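Local coordinates for protein adenosine deaminase (Burkholderia ambifaria, PDB 4GXW) that probably catalyses the zinc-dependent hydrolytic deamination of adenine or a related purine, at residues 31-36 / 99-104; 142-145 / 149-152; 298-301 / 307-310. One frame throughout, in Å; residues are numbered along the deposited sequence.

Contact 1: 31-36 / 99-104; sequences KVELHC and YEYLED. With ZN (zinc ion), chain C.
Glu33 is the first residue of 31-36 to reach helix 91-106, and it does so through Tyr101. The family is of the TIM-barrel type: strand 31-33 pairs in parallel with strand 110-117, and helix 91-106 precedes that neighbour in the chain, with Tyr101 and Leu102 resting on its Ala113. The backbones stay well apart, as the 10.3 Å between Glu33 CA and Leu102 CA attests, and the gap is spanned by side chains. A chi1 of -179° and an extended chain beyond CG carry the Glu33 carboxylate out to the Tyr101 hydroxyl. Tyr101 OH donates to Glu33 OE1 over 2.7 Å, meeting the anti side of the carboxylate from 28° out of its plane. Relative to the Tyr101 ring, Glu33 OE1 lies at the edge, close to the ring plane. The other oxygen, OE2, is hydrogen-bonded to Thr300 OG1, so each carboxylate oxygen has a partner and the rotation of the group is fixed from two ends.

Next along the chain, Leu34 and His35 direct their side chains away from the helix. His35 turns instead to the metal, its NE2 binding zinc at 2.2 Å; His37, His216, Asp301 and a water complete the coordination. Two residues facing away, one of them a zinc ligand, thus separate the two that reach Tyr101.

Cys36 closes the walk. Its CB lies 3.5 Å from Tyr101 OH, and its sulfur approaches the same ring obliquely, 37° off the normal, in a sulfur-aromatic contact. The nearest ring atom is CE1, the carbon ortho to the hydroxyl that Glu33 OE1 also approaches: Cys36 SG to Tyr101 CE1 measures 3.4 Å.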
loop_
_atom_site.group_PDB
_atom_site.type_symbol
_atom_site.label_atom_id
_atom_site.label_comp_id
_atom_site.label_asym_id
_atom_site.label_seq_id
_atom_site.Cartn_x
_atom_site.Cartn_y
_atom_site.Cartn_z
ATOM N N LYS A 31 -3.861 1.767 -13.263
ATOM C CA LYS A 31 -3.190 1.965 -11.991
ATOM C C LYS A 31 -2.122 0.938 -11.702
ATOM O O LYS A 31 -2.204 -0.220 -12.139
ATOM C CB LYS A 31 -4.205 1.864 -10.842
ATOM C CG LYS A 31 -5.373 2.847 -10.898
ATOM C CD LYS A 31 -6.443 2.475 -9.871
ATOM C CE LYS A 31 -7.730 3.277 -10.049
ATOM N NZ LYS A 31 -8.541 2.905 -11.264
ATOM N N VAL A 32 -1.090 1.363 -10.982
ATOM C CA VAL A 32 -0.290 0.419 -10.215
ATOM C C VAL A 32 -0.641 0.634 -8.750
ATOM O O VAL A 32 -1.100 1.713 -8.353
ATOM C CB VAL A 32 1.230 0.581 -10.420
ATOM C CG1 VAL A 32 1.582 0.494 -11.897
ATOM C CG2 VAL A 32 1.723 1.888 -9.830
ATOM N N GLU A 33 -0.445 -0.405 -7.950
ATOM C CA GLU A 33 -0.536 -0.283 -6.493
ATOM C C GLU A 33 0.804 -0.732 -5.914
ATOM O O GLU A 33 1.285 -1.831 -6.224
ATOM C CB GLU A 33 -1.680 -1.104 -5.893
ATOM C CG GLU A 33 -1.770 -0.956 -4.372
ATOM C CD GLU A 33 -3.162 -1.161 -3.825
ATOM O OE1 GLU A 33 -3.743 -2.256 -4.035
ATOM O OE2 GLU A 33 -3.683 -0.220 -3.178
ATOM N N LEU A 34 1.400 0.136 -5.095
ATOM C CA LEU A 34 2.729 -0.100 -4.536
ATOM C C LEU A 34 2.729 -0.199 -3.018
ATOM O O LEU A 34 3.771 -0.442 -2.420
ATOM C CB LEU A 34 3.693 1.017 -4.950
ATOM C CG LEU A 34 3.924 1.233 -6.441
ATOM C CD1 LEU A 34 4.898 2.380 -6.661
ATOM C CD2 LEU A 34 4.442 -0.048 -7.083
ATOM N N HIS A 35 1.572 0.001 -2.390
ATOM C CA HIS A 35 1.479 0.005 -0.929
ATOM C C HIS A 35 0.178 -0.648 -0.497
ATOM O O HIS A 35 -0.870 0.005 -0.412
ATOM C CB HIS A 35 1.589 1.438 -0.377
ATOM C CG HIS A 35 1.722 1.518 1.119
ATOM N ND1 HIS A 35 2.370 2.564 1.744
ATOM C CD2 HIS A 35 1.279 0.707 2.112
ATOM C CE1 HIS A 35 2.336 2.381 3.055
ATOM N NE2 HIS A 35 1.687 1.253 3.307
ATOM N N CYS A 36 0.251 -1.948 -0.242
ATOM C CA CYS A 36 -0.907 -2.723 0.176
ATOM C C CYS A 36 -0.444 -3.923 0.973
ATOM O O CYS A 36 0.401 -4.690 0.513
ATOM C CB CYS A 36 -1.698 -3.207 -1.038
ATOM S SG CYS A 36 -3.217 -4.045 -0.568
ATOM N N TYR A 99 -4.763 -14.379 -4.105
ATOM C CA TYR A 99 -5.554 -14.457 -5.326
ATOM C C TYR A 99 -6.747 -13.509 -5.243
ATOM O O TYR A 99 -7.043 -12.793 -6.208
ATOM C CB TYR A 99 -6.017 -15.897 -5.542
ATOM C CG TYR A 99 -6.880 -16.129 -6.760
ATOM C CD1 TYR A 99 -6.319 -16.266 -8.021
ATOM C CD2 TYR A 99 -8.264 -16.237 -6.640
ATOM C CE1 TYR A 99 -7.111 -16.503 -9.129
ATOM C CE2 TYR A 99 -9.065 -16.474 -7.752
ATOM C CZ TYR A 99 -8.481 -16.603 -8.992
ATOM O OH TYR A 99 -9.272 -16.837 -10.103
ATOM N N GLU A 100 -7.423 -13.487 -4.094
ATOM C CA GLU A 100 -8.609 -12.639 -3.943
ATOM C C GLU A 100 -8.269 -11.151 -3.912
ATOM O O GLU A 100 -9.012 -10.335 -4.456
ATOM C CB GLU A 100 -9.435 -13.055 -2.717
ATOM C CG GLU A 100 -10.040 -14.438 -2.884
ATOM C CD GLU A 100 -10.943 -14.878 -1.751
ATOM O OE1 GLU A 100 -11.087 -14.139 -0.752
ATOM O OE2 GLU A 100 -11.524 -15.987 -1.866
ATOM N N TYR A 101 -7.152 -10.795 -3.288
ATOM C CA TYR A 101 -6.688 -9.411 -3.312
ATOM C C TYR A 101 -6.422 -8.980 -4.754
ATOM O O TYR A 101 -6.907 -7.932 -5.198
ATOM C CB TYR A 101 -5.437 -9.203 -2.439
ATOM C CG TYR A 101 -4.655 -7.980 -2.861
ATOM C CD1 TYR A 101 -5.234 -6.711 -2.838
ATOM C CD2 TYR A 101 -3.358 -8.096 -3.339
ATOM C CE1 TYR A 101 -4.527 -5.591 -3.266
ATOM C CE2 TYR A 101 -2.643 -6.988 -3.765
ATOM C CZ TYR A 101 -3.229 -5.742 -3.728
ATOM O OH TYR A 101 -2.501 -4.646 -4.150
ATOM N N LEU A 102 -5.684 -9.797 -5.496
ATOM C CA LEU A 102 -5.320 -9.438 -6.858
ATOM C C LEU A 102 -6.548 -9.368 -7.769
ATOM O O LEU A 102 -6.620 -8.506 -8.650
ATOM C CB LEU A 102 -4.232 -10.367 -7.415
ATOM C CG LEU A 102 -2.882 -10.229 -6.704
ATOM C CD1 LEU A 102 -1.943 -11.372 -7.042
ATOM C CD2 LEU A 102 -2.229 -8.885 -7.016
ATOM N N GLU A 103 -7.523 -10.249 -7.546
ATOM C CA GLU A 103 -8.798 -10.158 -8.261
ATOM C C GLU A 103 -9.494 -8.821 -7.997
ATOM O O GLU A 103 -9.969 -8.158 -8.917
ATOM C CB GLU A 103 -9.728 -11.302 -7.857
ATOM C CG GLU A 103 -11.073 -11.233 -8.558
ATOM C CD GLU A 103 -11.995 -12.392 -8.230
ATOM O OE1 GLU A 103 -11.769 -13.087 -7.212
ATOM O OE2 GLU A 103 -12.964 -12.602 -9.002
ATOM N N ASP A 104 -9.553 -8.431 -6.729
ATOM C CA ASP A 104 -10.194 -7.172 -6.360
ATOM C C ASP A 104 -9.449 -5.955 -6.910
ATOM O O ASP A 104 -10.084 -4.988 -7.349
ATOM C CB ASP A 104 -10.359 -7.061 -4.841
ATOM C CG ASP A 104 -11.377 -8.053 -4.285
ATOM O OD1 ASP A 104 -12.248 -8.533 -5.049
ATOM O OD2 ASP A 104 -11.320 -8.341 -3.067
HETATM ZN ZN ZN C . 1.428 0.224 5.192
HETATM O O HOH W 1 0.907 1.549 6.553
#

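Contact 2: 142-145 / 149-152; sequences RDAA and GIGA
Ala145 and Gly149 meet through their backbones where helix 130-148 ends and the chain turns into strand 151-159, a helix-to-strand return of the TIM barrel. Gly149 N donates to Ala145 O at 2.9 Å, a last helical i to i+4 bond. It is strongly bent: the angle at the hydrogen is 130°, and the donor stands 44° out of the carbonyl plane. Gly149 CA adds a CA-H...O contact to Ala145 O at 3.1 Å. A second, weak bond runs from Gly149 N to Ala144 O at 3.4 Å. Gly149 has a positive phi, the left-handed helical conformation expected of a glycine in the C' position, and swings the chain back along the helix it has just left.

Ile150 supplies the side-chain part. Its CB itself makes no close approach to 142-145, and the two branches divide there. CG2, placed between the backbone N and the carbonyl carbon, is the branch that touches: Ala144 O lies 3.8 Å from Ile150 CG2, and Ala144 CB 4.1 Å from the same methyl. CG1 runs anti to the backbone N (chi1 -178°), carrying CD1 away from the helix end to helix 91-106, 3.7 Å from Leu102 O; the side chain also touches Ala105. The Ile150 carbonyl faces Ala145, Ile150 O lying 3.3 Å from Ala145 CA in another CA-H...O contact.

One short but bent hydrogen bond, one weak one and two CA-H...O contacts are all made by main-chain atoms, while the side chains add methyl packing; the polar part thus depends mainly on backbone conformation.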
loop_
_atom_site.group_PDB
_atom_site.type_symbol
_atom_site.label_atom_id
_atom_site.label_comp_id
_atom_site.label_asym_id
_atom_site.label_seq_id
_atom_site.Cartn_x
_atom_site.Cartn_y
_atom_site.Cartn_z
ATOM N N ARG A 142 0.363 -16.214 -9.651
ATOM C CA ARG A 142 0.378 -16.752 -11.007
ATOM C C ARG A 142 -1.035 -17.049 -11.496
ATOM O O ARG A 142 -1.368 -16.769 -12.653
ATOM C CB ARG A 142 1.286 -17.982 -11.080
ATOM C CG ARG A 142 2.756 -17.617 -10.965
ATOM C CD ARG A 142 3.683 -18.817 -10.858
ATOM N NE ARG A 142 5.061 -18.384 -10.632
ATOM C CZ ARG A 142 6.055 -19.193 -10.286
ATOM N NH1 ARG A 142 5.840 -20.496 -10.135
ATOM N NH2 ARG A 142 7.265 -18.689 -10.087
ATOM N N ASP A 143 -1.882 -17.558 -10.603
ATOM C CA ASP A 143 -3.289 -17.794 -10.934
ATOM C C ASP A 143 -4.025 -16.493 -11.268
ATOM O O ASP A 143 -4.841 -16.454 -12.187
ATOM C CB ASP A 143 -4.035 -18.505 -9.793
ATOM C CG ASP A 143 -3.609 -19.948 -9.609
ATOM O OD1 ASP A 143 -2.927 -20.505 -10.494
ATOM O OD2 ASP A 143 -3.982 -20.532 -8.569
ATOM N N ALA A 144 -3.732 -15.427 -10.523
ATOM C CA ALA A 144 -4.386 -14.138 -10.765
ATOM C C ALA A 144 -3.912 -13.509 -12.073
ATOM O O ALA A 144 -4.700 -12.857 -12.771
ATOM C CB ALA A 144 -4.153 -13.185 -9.601
ATOM N N ALA A 145 -2.633 -13.675 -12.404
ATOM C CA ALA A 145 -2.143 -13.194 -13.695
ATOM C C ALA A 145 -2.869 -13.914 -14.828
ATOM O O ALA A 145 -3.296 -13.291 -15.803
ATOM C CB ALA A 145 -0.643 -13.383 -13.811
ATOM N N GLY A 149 -5.205 -11.079 -15.640
ATOM C CA GLY A 149 -4.212 -10.346 -16.408
ATOM C C GLY A 149 -3.413 -9.340 -15.600
ATOM O O GLY A 149 -2.678 -8.526 -16.167
ATOM N N ILE A 150 -3.535 -9.391 -14.275
ATOM C CA ILE A 150 -2.826 -8.454 -13.413
ATOM C C ILE A 150 -1.442 -8.990 -13.063
ATOM O O ILE A 150 -1.303 -10.162 -12.695
ATOM C CB ILE A 150 -3.632 -8.154 -12.119
ATOM C CG1 ILE A 150 -2.909 -7.141 -11.232
ATOM C CG2 ILE A 150 -3.955 -9.441 -11.330
ATOM C CD1 ILE A 150 -3.749 -6.683 -10.037
ATOM N N GLY A 151 -0.424 -8.146 -13.204
ATOM C CA GLY A 151 0.928 -8.511 -12.803
ATOM C C GLY A 151 1.155 -8.169 -11.345
ATOM O O GLY A 151 0.465 -7.311 -10.782
ATOM N N ALA A 152 2.119 -8.826 -10.708
ATOM C CA ALA A 152 2.333 -8.586 -9.282
ATOM C C ALA A 152 3.748 -8.901 -8.832
ATOM O O ALA A 152 4.444 -9.712 -9.454
ATOM C CB ALA A 152 1.325 -9.388 -8.445
#

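Contact 3: 298-301 / 307-310; sequences PNTD and KVNP. With ZN (zinc ion), chain C.
Thr300 carries the apolar part of the contact, driving its methyl against the backbone that runs from Val308 to Pro310. Thr300 CG2 lies 3.5 Å from Val308 O and equally close to the carbonyl carbon of Asn309, so it abuts the peptide link that leads into the proline. Beyond that link, Pro310 CD is 4.0 Å from Thr300 CG2. On the other flank Val308 answers with CG1, which comes within 4.1 Å of Thr300 CB. Val308 CG1 is also 3.8 Å from Thr300 O. These are van der Waals approaches between carbons and backbone atoms.

The hydrogen bonds of the touching residues lead outward. A chi1 of 62° places OG1 of Thr300 between its backbone N and carbonyl carbon, and CG2 beside the N; this turns the methyl to 307-310 while OG1 is hydrogen-bonded to Glu33 OE2. Asn309 is the N-cap of helix 310-319: its side chain caps a backbone N of the first turn, while its own N bonds to the carboxylate of Glu312.

In the TIM-barrel fold of this family, catalytic-site residues sit at the C-terminal ends of the strands, and 298-301 leaves strand 295-298 at just such an end. Metal coordination is the third kind of interaction, and it belongs to Asp301. This residue, directly after Thr300, points the end of its side chain away from 307-310 and binds zinc through OD1 at 2.2 Å. Its second oxygen, OD2, accepts a hydrogen bond of 2.6 Å from the zinc-bound water, whose oxygen lies 2.0 Å from the metal.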
loop_
_atom_site.group_PDB
_atom_site.type_symbol
_atom_site.label_atom_id
_atom_site.label_comp_id
_atom_site.label_asym_id
_atom_site.label_seq_id
_atom_site.Cartn_x
_atom_site.Cartn_y
_atom_site.Cartn_z
ATOM N N PRO A 298 -0.716 7.507 -4.712
ATOM C CA PRO A 298 -1.728 7.101 -3.727
ATOM C C PRO A 298 -2.052 5.606 -3.775
ATOM O O PRO A 298 -2.010 4.998 -4.850
ATOM C CB PRO A 298 -2.948 7.914 -4.142
ATOM C CG PRO A 298 -2.804 8.007 -5.631
ATOM C CD PRO A 298 -1.328 8.153 -5.886
ATOM N N ASN A 299 -2.386 5.041 -2.611
ATOM C CA ASN A 299 -2.583 3.612 -2.450
ATOM C C ASN A 299 -3.611 3.352 -1.356
ATOM O O ASN A 299 -3.947 4.264 -0.599
ATOM C CB ASN A 299 -1.260 2.955 -2.060
ATOM C CG ASN A 299 -0.260 2.957 -3.182
ATOM O OD1 ASN A 299 -0.255 2.048 -3.993
ATOM N ND2 ASN A 299 0.598 3.980 -3.235
ATOM N N THR A 300 -4.067 2.099 -1.247
ATOM C CA THR A 300 -5.100 1.716 -0.279
ATOM C C THR A 300 -4.580 1.269 1.091
ATOM O O THR A 300 -5.296 1.417 2.086
ATOM C CB THR A 300 -6.062 0.623 -0.834
ATOM O OG1 THR A 300 -5.330 -0.573 -1.131
ATOM C CG2 THR A 300 -6.800 1.106 -2.090
ATOM N N ASP A 301 -3.367 0.703 1.139
ATOM C CA ASP A 301 -2.721 0.203 2.384
ATOM C C ASP A 301 -3.403 -1.053 2.939
ATOM O O ASP A 301 -2.832 -2.145 2.895
ATOM C CB ASP A 301 -2.624 1.318 3.448
ATOM C CG ASP A 301 -1.459 1.143 4.459
ATOM O OD1 ASP A 301 -0.585 0.239 4.387
ATOM O OD2 ASP A 301 -1.399 1.999 5.368
ATOM N N LYS A 307 -11.826 0.159 4.308
ATOM C CA LYS A 307 -13.001 0.344 3.451
ATOM C C LYS A 307 -12.708 1.300 2.300
ATOM O O LYS A 307 -13.477 2.233 2.037
ATOM C CB LYS A 307 -14.208 0.849 4.251
ATOM C CG LYS A 307 -14.652 -0.075 5.376
ATOM C CD LYS A 307 -15.844 0.520 6.125
ATOM C CE LYS A 307 -16.257 -0.346 7.307
ATOM N NZ LYS A 307 -17.316 0.286 8.146
ATOM N N VAL A 308 -11.600 1.065 1.609
ATOM C CA VAL A 308 -11.220 1.879 0.464
ATOM C C VAL A 308 -10.649 0.997 -0.646
ATOM O O VAL A 308 -9.727 0.217 -0.414
ATOM C CB VAL A 308 -10.234 3.018 0.887
ATOM C CG1 VAL A 308 -8.921 2.454 1.455
ATOM C CG2 VAL A 308 -9.969 3.990 -0.260
ATOM N N ASN A 309 -11.221 1.093 -1.841
ATOM C CA ASN A 309 -10.684 0.368 -2.996
ATOM C C ASN A 309 -9.784 1.314 -3.822
ATOM O O ASN A 309 -9.749 2.523 -3.543
ATOM C CB ASN A 309 -11.821 -0.289 -3.801
ATOM C CG ASN A 309 -12.730 0.718 -4.473
ATOM O OD1 ASN A 309 -12.263 1.666 -5.106
ATOM N ND2 ASN A 309 -14.046 0.509 -4.353
ATOM N N PRO A 310 -9.041 0.788 -4.824
ATOM C CA PRO A 310 -8.113 1.656 -5.559
ATOM C C PRO A 310 -8.810 2.847 -6.232
ATOM O O PRO A 310 -8.260 3.949 -6.201
ATOM C CB PRO A 310 -7.498 0.709 -6.594
ATOM C CG PRO A 310 -7.497 -0.632 -5.887
ATOM C CD PRO A 310 -8.802 -0.640 -5.120
HETATM ZN ZN ZN C . 1.428 0.224 5.192
HETATM O O HOH W 1 0.907 1.549 6.553
#

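In the fold
From the N terminus, contact 1 comes first: it closes a loop of 62 intervening residues, rich in helix, and joins strand 31-33 to helix 91-106. Contact 2 spans the three last helical residues, where helix 130-148 gives way to strand 151-159. Contact 3 closes a five-residue excursion that holds helix 303-306, joining the end of strand 295-298 to the start of helix 310-319. The three follow in series, neither nesting nor crossing. In space, helix 91-106 bridges the first two, with Leu102 CB 3.6 Å from Ala144 CB. Contacts 1 and 3 adjoin through Leu34 N and Asn299 OD1, 2.8 Å apart, and share the zinc and its water. Contact 2, about 19 Å from contact 3 between centres, remains peripheral.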